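Local coordinates for protein acetyl-CoA acetyltransferase A (Ascaris suum, PDB 6BJA) that is a thiolase with acetyl-CoA C-acetyltransferase activity that binds coenzyme A and probably forms or cleaves 3-ketoacyl-CoA thioesters, at residues Trp320-Ala325 against Val379-Asn384; Asn252-Asn257 against Leu353-Gly358. All blocks are in the same frame, centred on the assembly; numbering follows the deposited sequence.

Contact 1: residues Trp320-Ala325 against Val379-Asn384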
# COMPACT_ATOMS: atom_id res chain seq x y z
N TRP A 320 14.77 -18.84 -39.17
CA TRP A 320 14.90 -17.62 -38.39
C TRP A 320 13.94 -17.66 -37.23
O TRP A 320 12.81 -18.11 -37.38
CB TRP A 320 14.59 -16.38 -39.24
CG TRP A 320 15.43 -16.25 -40.43
CD1 TRP A 320 15.23 -16.85 -41.63
CD2 TRP A 320 16.60 -15.44 -40.57
NE1 TRP A 320 16.21 -16.48 -42.51
CE2 TRP A 320 17.07 -15.63 -41.89
CE3 TRP A 320 17.31 -14.60 -39.70
CZ2 TRP A 320 18.21 -14.97 -42.36
CZ3 TRP A 320 18.44 -13.96 -40.18
CH2 TRP A 320 18.89 -14.17 -41.48
N GLU A 321 14.40 -17.17 -36.07
CA GLU A 321 13.51 -16.80 -34.98
C GLU A 321 13.68 -15.32 -34.72
O GLU A 321 14.78 -14.88 -34.38
CB GLU A 321 13.81 -17.57 -33.69
CG GLU A 321 13.34 -19.00 -33.70
CD GLU A 321 11.83 -19.16 -33.56
OE1 GLU A 321 11.21 -18.46 -32.74
OE2 GLU A 321 11.26 -20.03 -34.25
N ILE A 322 12.60 -14.57 -34.88
CA ILE A 322 12.58 -13.14 -34.52
C ILE A 322 11.54 -12.99 -33.43
O ILE A 322 10.38 -13.31 -33.61
CB ILE A 322 12.26 -12.18 -35.72
CG1 ILE A 322 12.09 -10.74 -35.26
CG2 ILE A 322 10.99 -12.60 -36.47
CD1 ILE A 322 13.33 -10.14 -34.66
N ASN A 323 11.96 -12.55 -32.24
CA ASN A 323 11.00 -12.52 -31.16
C ASN A 323 9.91 -11.51 -31.47
O ASN A 323 10.19 -10.35 -31.81
CB ASN A 323 11.66 -12.20 -29.81
CG ASN A 323 10.70 -12.38 -28.65
OD1 ASN A 323 10.47 -11.45 -27.86
ND2 ASN A 323 10.13 -13.55 -28.55
N GLU A 324 8.67 -11.95 -31.32
CA GLU A 324 7.50 -11.15 -31.72
C GLU A 324 7.01 -10.29 -30.57
O GLU A 324 5.93 -10.54 -30.03
CB GLU A 324 6.36 -12.04 -32.21
CG GLU A 324 6.74 -12.91 -33.36
CD GLU A 324 5.61 -13.80 -33.84
OE1 GLU A 324 4.60 -13.99 -33.11
OE2 GLU A 324 5.78 -14.36 -34.93
N ALA A 325 7.77 -9.25 -30.22
CA ALA A 325 7.28 -8.31 -29.23
C ALA A 325 5.93 -7.80 -29.68
O ALA A 325 4.99 -7.70 -28.90
CB ALA A 325 8.27 -7.19 -29.04
N VAL A 379 19.36 -18.44 -37.31
CA VAL A 379 19.59 -17.18 -36.60
C VAL A 379 18.42 -16.87 -35.69
O VAL A 379 17.26 -16.92 -36.10
CB VAL A 379 19.81 -16.00 -37.57
CG1 VAL A 379 19.95 -14.67 -36.80
CG2 VAL A 379 21.04 -16.24 -38.39
N ALA A 380 18.73 -16.55 -34.43
CA ALA A 380 17.73 -16.05 -33.50
C ALA A 380 18.08 -14.61 -33.17
O ALA A 380 19.23 -14.31 -32.86
CB ALA A 380 17.67 -16.91 -32.24
N ALA A 381 17.07 -13.74 -33.24
CA ALA A 381 17.26 -12.31 -32.98
C ALA A 381 16.14 -11.76 -32.13
O ALA A 381 14.99 -12.18 -32.22
CB ALA A 381 17.33 -11.57 -34.27
N ILE A 382 16.49 -10.81 -31.25
CA ILE A 382 15.52 -10.24 -30.31
C ILE A 382 15.85 -8.78 -30.02
O ILE A 382 17.02 -8.44 -29.87
CB ILE A 382 15.48 -11.09 -29.01
CG1 ILE A 382 14.39 -10.62 -28.06
CG2 ILE A 382 16.85 -11.15 -28.35
CD1 ILE A 382 14.04 -11.75 -27.03
N CYS A 383 14.82 -7.93 -30.05
CA CYS A 383 14.96 -6.52 -29.68
C CYS A 383 14.61 -6.32 -28.22
O CYS A 383 13.99 -7.18 -27.58
CB CYS A 383 14.07 -5.63 -30.55
SG CYS A 383 12.28 -5.80 -30.27
N ASN A 384 15.01 -5.18 -27.67
CA ASN A 384 14.58 -4.85 -26.32
C ASN A 384 14.33 -3.39 -26.14
O ASN A 384 14.89 -2.56 -26.85
CB ASN A 384 15.58 -5.36 -25.26
CG ASN A 384 16.99 -4.82 -25.38
OD1 ASN A 384 17.89 -5.48 -25.91
ND2 ASN A 384 17.22 -3.65 -24.81
O HOH W 1 11.53 -8.68 -27.83
O HOH W 2 12.21 -9.00 -30.69

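Contact 2: residues Asn252-Asn257 against Leu353-Gly358. With COA (coenzyme A), chain C.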
# COMPACT_ATOMS: atom_id res chain seq x y z
N ASN A 252 -2.61 -8.08 -31.69
CA ASN A 252 -1.42 -8.18 -32.55
C ASN A 252 -0.17 -7.75 -31.80
O ASN A 252 0.89 -7.58 -32.41
CB ASN A 252 -1.61 -7.42 -33.88
CG ASN A 252 -1.87 -5.94 -33.72
OD1 ASN A 252 -1.27 -5.30 -32.88
ND2 ASN A 252 -2.73 -5.38 -34.59
N ALA A 253 -0.29 -7.59 -30.48
CA ALA A 253 0.87 -7.39 -29.60
C ALA A 253 1.06 -8.63 -28.78
O ALA A 253 0.10 -9.32 -28.51
CB ALA A 253 0.67 -6.22 -28.68
N SER A 254 2.28 -8.88 -28.33
CA SER A 254 2.48 -9.97 -27.40
C SER A 254 1.83 -9.65 -26.06
O SER A 254 1.46 -8.52 -25.76
CB SER A 254 3.97 -10.29 -27.21
OG SER A 254 4.66 -9.21 -26.63
N THR A 255 1.67 -10.71 -25.27
CA THR A 255 0.98 -10.68 -24.00
C THR A 255 2.01 -10.73 -22.87
O THR A 255 3.20 -10.83 -23.12
CB THR A 255 0.02 -11.88 -23.88
OG1 THR A 255 0.71 -13.07 -24.27
CG2 THR A 255 -1.17 -11.70 -24.80
N ILE A 256 1.53 -10.65 -21.63
CA ILE A 256 2.41 -10.86 -20.47
C ILE A 256 2.21 -12.30 -19.96
O ILE A 256 1.11 -12.86 -20.00
CB ILE A 256 2.18 -9.80 -19.37
CG1 ILE A 256 0.82 -9.87 -18.72
CG2 ILE A 256 2.40 -8.38 -19.96
CD1 ILE A 256 0.67 -8.85 -17.56
N ASN A 257 3.32 -12.91 -19.56
CA ASN A 257 3.38 -14.35 -19.39
C ASN A 257 4.43 -14.81 -18.38
O ASN A 257 5.32 -14.04 -18.00
CB ASN A 257 3.69 -15.01 -20.74
CG ASN A 257 2.59 -14.78 -21.76
OD1 ASN A 257 2.62 -13.82 -22.53
ND2 ASN A 257 1.58 -15.66 -21.75
N LEU A 353 2.56 -17.34 -28.57
CA LEU A 353 3.12 -18.24 -27.53
C LEU A 353 3.31 -17.53 -26.19
O LEU A 353 3.41 -18.20 -25.17
CB LEU A 353 4.47 -18.81 -27.98
CG LEU A 353 4.46 -19.66 -29.25
CD1 LEU A 353 5.86 -20.07 -29.70
CD2 LEU A 353 3.64 -20.91 -29.02
N GLY A 354 3.35 -16.21 -26.19
CA GLY A 354 3.56 -15.45 -24.96
C GLY A 354 4.98 -14.95 -24.84
O GLY A 354 5.88 -15.42 -25.53
N HIS A 355 5.19 -13.96 -23.97
CA HIS A 355 6.46 -13.27 -23.90
C HIS A 355 6.88 -13.00 -22.45
O HIS A 355 6.76 -11.87 -21.98
CB HIS A 355 6.36 -11.95 -24.69
CG HIS A 355 7.63 -11.17 -24.80
ND1 HIS A 355 8.87 -11.67 -24.48
CD2 HIS A 355 7.81 -9.88 -25.15
CE1 HIS A 355 9.78 -10.72 -24.68
NE2 HIS A 355 9.16 -9.63 -25.09
N PRO A 356 7.35 -14.05 -21.75
CA PRO A 356 7.92 -13.84 -20.42
C PRO A 356 9.26 -13.13 -20.59
O PRO A 356 10.22 -13.78 -20.99
CB PRO A 356 8.07 -15.25 -19.86
CG PRO A 356 7.64 -16.17 -20.93
CD PRO A 356 7.55 -15.43 -22.20
N LEU A 357 9.31 -11.84 -20.29
CA LEU A 357 10.40 -10.98 -20.75
C LEU A 357 11.78 -11.59 -20.60
O LEU A 357 12.49 -11.76 -21.58
CB LEU A 357 10.39 -9.63 -20.02
CG LEU A 357 9.11 -8.80 -20.17
CD1 LEU A 357 9.33 -7.48 -19.47
CD2 LEU A 357 8.73 -8.56 -21.62
N GLY A 358 12.18 -11.92 -19.38
CA GLY A 358 13.53 -12.40 -19.13
C GLY A 358 13.84 -13.75 -19.76
O GLY A 358 15.00 -14.07 -19.99
N1A COA C . -7.82 -12.37 -30.02
C2A COA C . -8.99 -11.71 -29.89
N3A COA C . -9.22 -10.79 -28.93
C4A COA C . -8.28 -10.47 -28.03
C5A COA C . -6.97 -11.14 -28.10
C6A COA C . -6.79 -12.14 -29.18
N6A COA C . -5.62 -12.80 -29.33
N7A COA C . -6.23 -10.64 -27.09
C8A COA C . -7.00 -9.73 -26.43
N9A COA C . -8.23 -9.63 -27.01
C1B COA C . -9.38 -8.77 -26.60
C2B COA C . -9.93 -9.28 -25.28
O2B COA C . -11.08 -10.11 -25.46
C3B COA C . -10.30 -8.04 -24.49
O3B COA C . -11.73 -7.99 -24.37
P3B COA C . -12.73 -6.89 -24.96
O7A COA C . -12.40 -6.67 -26.42
O8A COA C . -14.14 -7.42 -24.83
O9A COA C . -12.58 -5.60 -24.19
C4B COA C . -9.60 -6.88 -25.22
O4B COA C . -9.02 -7.40 -26.42
C5B COA C . -8.47 -6.35 -24.36
O5B COA C . -7.53 -7.42 -24.25
P1A COA C . -7.03 -8.03 -22.84
O1A COA C . -8.17 -8.37 -21.92
O2A COA C . -6.17 -9.25 -23.08
O3A COA C . -6.17 -6.89 -22.13
P2A COA C . -5.94 -6.97 -20.54
O4A COA C . -7.24 -6.75 -19.81
O5A COA C . -5.30 -8.29 -20.14
O6A COA C . -4.92 -5.77 -20.26
CBP COA C . -2.56 -5.73 -20.19
CCP COA C . -3.77 -5.67 -21.09
CDP COA C . -2.66 -4.57 -19.22
CEP COA C . -2.56 -7.00 -19.33
CAP COA C . -1.28 -5.51 -21.02
OAP COA C . -0.19 -5.32 -20.10
C9P COA C . -0.98 -6.63 -21.99
O9P COA C . -1.52 -7.73 -21.90
N8P COA C . -0.09 -6.43 -22.97
C7P COA C . 0.62 -5.19 -23.21
C6P COA C . 1.24 -5.23 -24.60
C5P COA C . 2.74 -5.28 -24.44
O5P COA C . 3.42 -4.26 -24.50
N4P COA C . 3.25 -6.48 -24.21
C3P COA C . 4.67 -6.64 -23.94
C2P COA C . 5.50 -7.04 -25.14
S1P COA C . 6.99 -6.03 -25.20
O HOH W 3 5.44 -9.43 -22.05

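Contact 1: residues Trp320-Ala325 against Val379-Asn384
W320, E321 and I322 pair in parallel with V379, A380 and A381, the axes of the two short strands 4.8 Å apart and 9° from exact alignment. E321 uses both of its backbone polar groups here: its N donates to V379 O at 2.9 Å and its O accepts from A381 N at 2.8 Å. N323 N then reaches A381 O at 3.1 Å, the last direct backbone bond before the segments part. Beyond it water continues the pairing, one molecule linking N323 O to C383 N, another donating to both N323 OD1 and C383 O.

On the face carrying W320, V379, I322 and A381, the indole lies alongside the valine, W320 CE3 3.6 Å from V379 CB. I322 turns inward at its second torsion (chi2 64°), laying CD1 3.6 Å from A381 O. N323 and I382 also run side by side, N323 CB meeting I382 CG1 at 3.6 Å, while the nearly extended isoleucine chain (chi2 160°) brings CD1 beside the amide oxygen. Residues N323–A325 open the NEAF motif of thiolases; the water on the N323 amide is consistent with the one that relatives use in an oxyanion hole. A325 CB lies 4.4 Å from the sulfur SG of C383, a predicted proton acceptor.

Within this chain strand 319-322 is one of the two outermost of its sheet, and 377-384 separates it from 388-396. Helices 298-310 and 327-337 pack on the W320/I322 face, whereas helix 357-371 covers E321, A380 and N323.

Contact 2: residues Asn252-Asn257 against Leu353-Gly358
T255 faces G354 and N257 faces P356 where the two segments pass each other, the closer pair of CA atoms, N257 CA and P356 CA, being 4.7 Å apart. The amide of N257 carries the contact. Its OD1 accepts from H355 N at 2.9 Å, with the donor lying 52° out of the carbonyl plane, and also from T255 OG1 at 2.7 Å, this time in the plane and on a lone pair. With ND2 bonded to A22 O as well, the amide is fixed at both ends and its rotation set. G354, which leaves helix 350-353 with a positive phi of 102°, has no side chain, and N257 OD1 lies directly against its CA at 3.1 Å.

G354, H355 and P356 form the GHP motif of thiolases, whose histidine is a predicted proton acceptor; here the N-terminal family region supplies the loop that holds it. The imidazole swings away from its own backbone N at chi1 (-176°), which turns the CD2 edge to S254, whose OG is 3.5 Å from H355 CD2 and near the ring plane. That hydroxyl has its main polar partner in A325 O. L357 CD2 lies over the rim of one ring face, and ND1 is bonded to S360 OG, which would restrain the ring further.

The pantetheine end of coenzyme A lies at the same edge: its C2P is 3.7 Å from H355 CD2, and its N4P donates to S254 O at 3.1 Å. A water bridges the backbone oxygens of T255 and H355. At the other end, P356 CB packs 3.5 Å from N257 O, a buried carbonyl for which the model holds no hydrogen-bond partner.

In the fold
The two contacts interlock along the chain, in the order 252-257, 320-325, 353-358, 379-384, so each is closed by a segment lying beyond one of the other's. Their centres are 13 Å apart, and helix 357-371 leads from contact 2 to strand 377-384 of contact 1. They also touch directly: besides the link from S254 to A325, N323 OD1 packs against H355 CE1 and E324 O against S254 CB. Contact 1 is built at the sheet edge within the C-terminal family region, whereas contact 2 joins both regions beside coenzyme A. The predicted proton acceptors H355 and C383, one in each contact, have side chains about 7 Å apart at their nearest atoms, flanking one thiolase pocket.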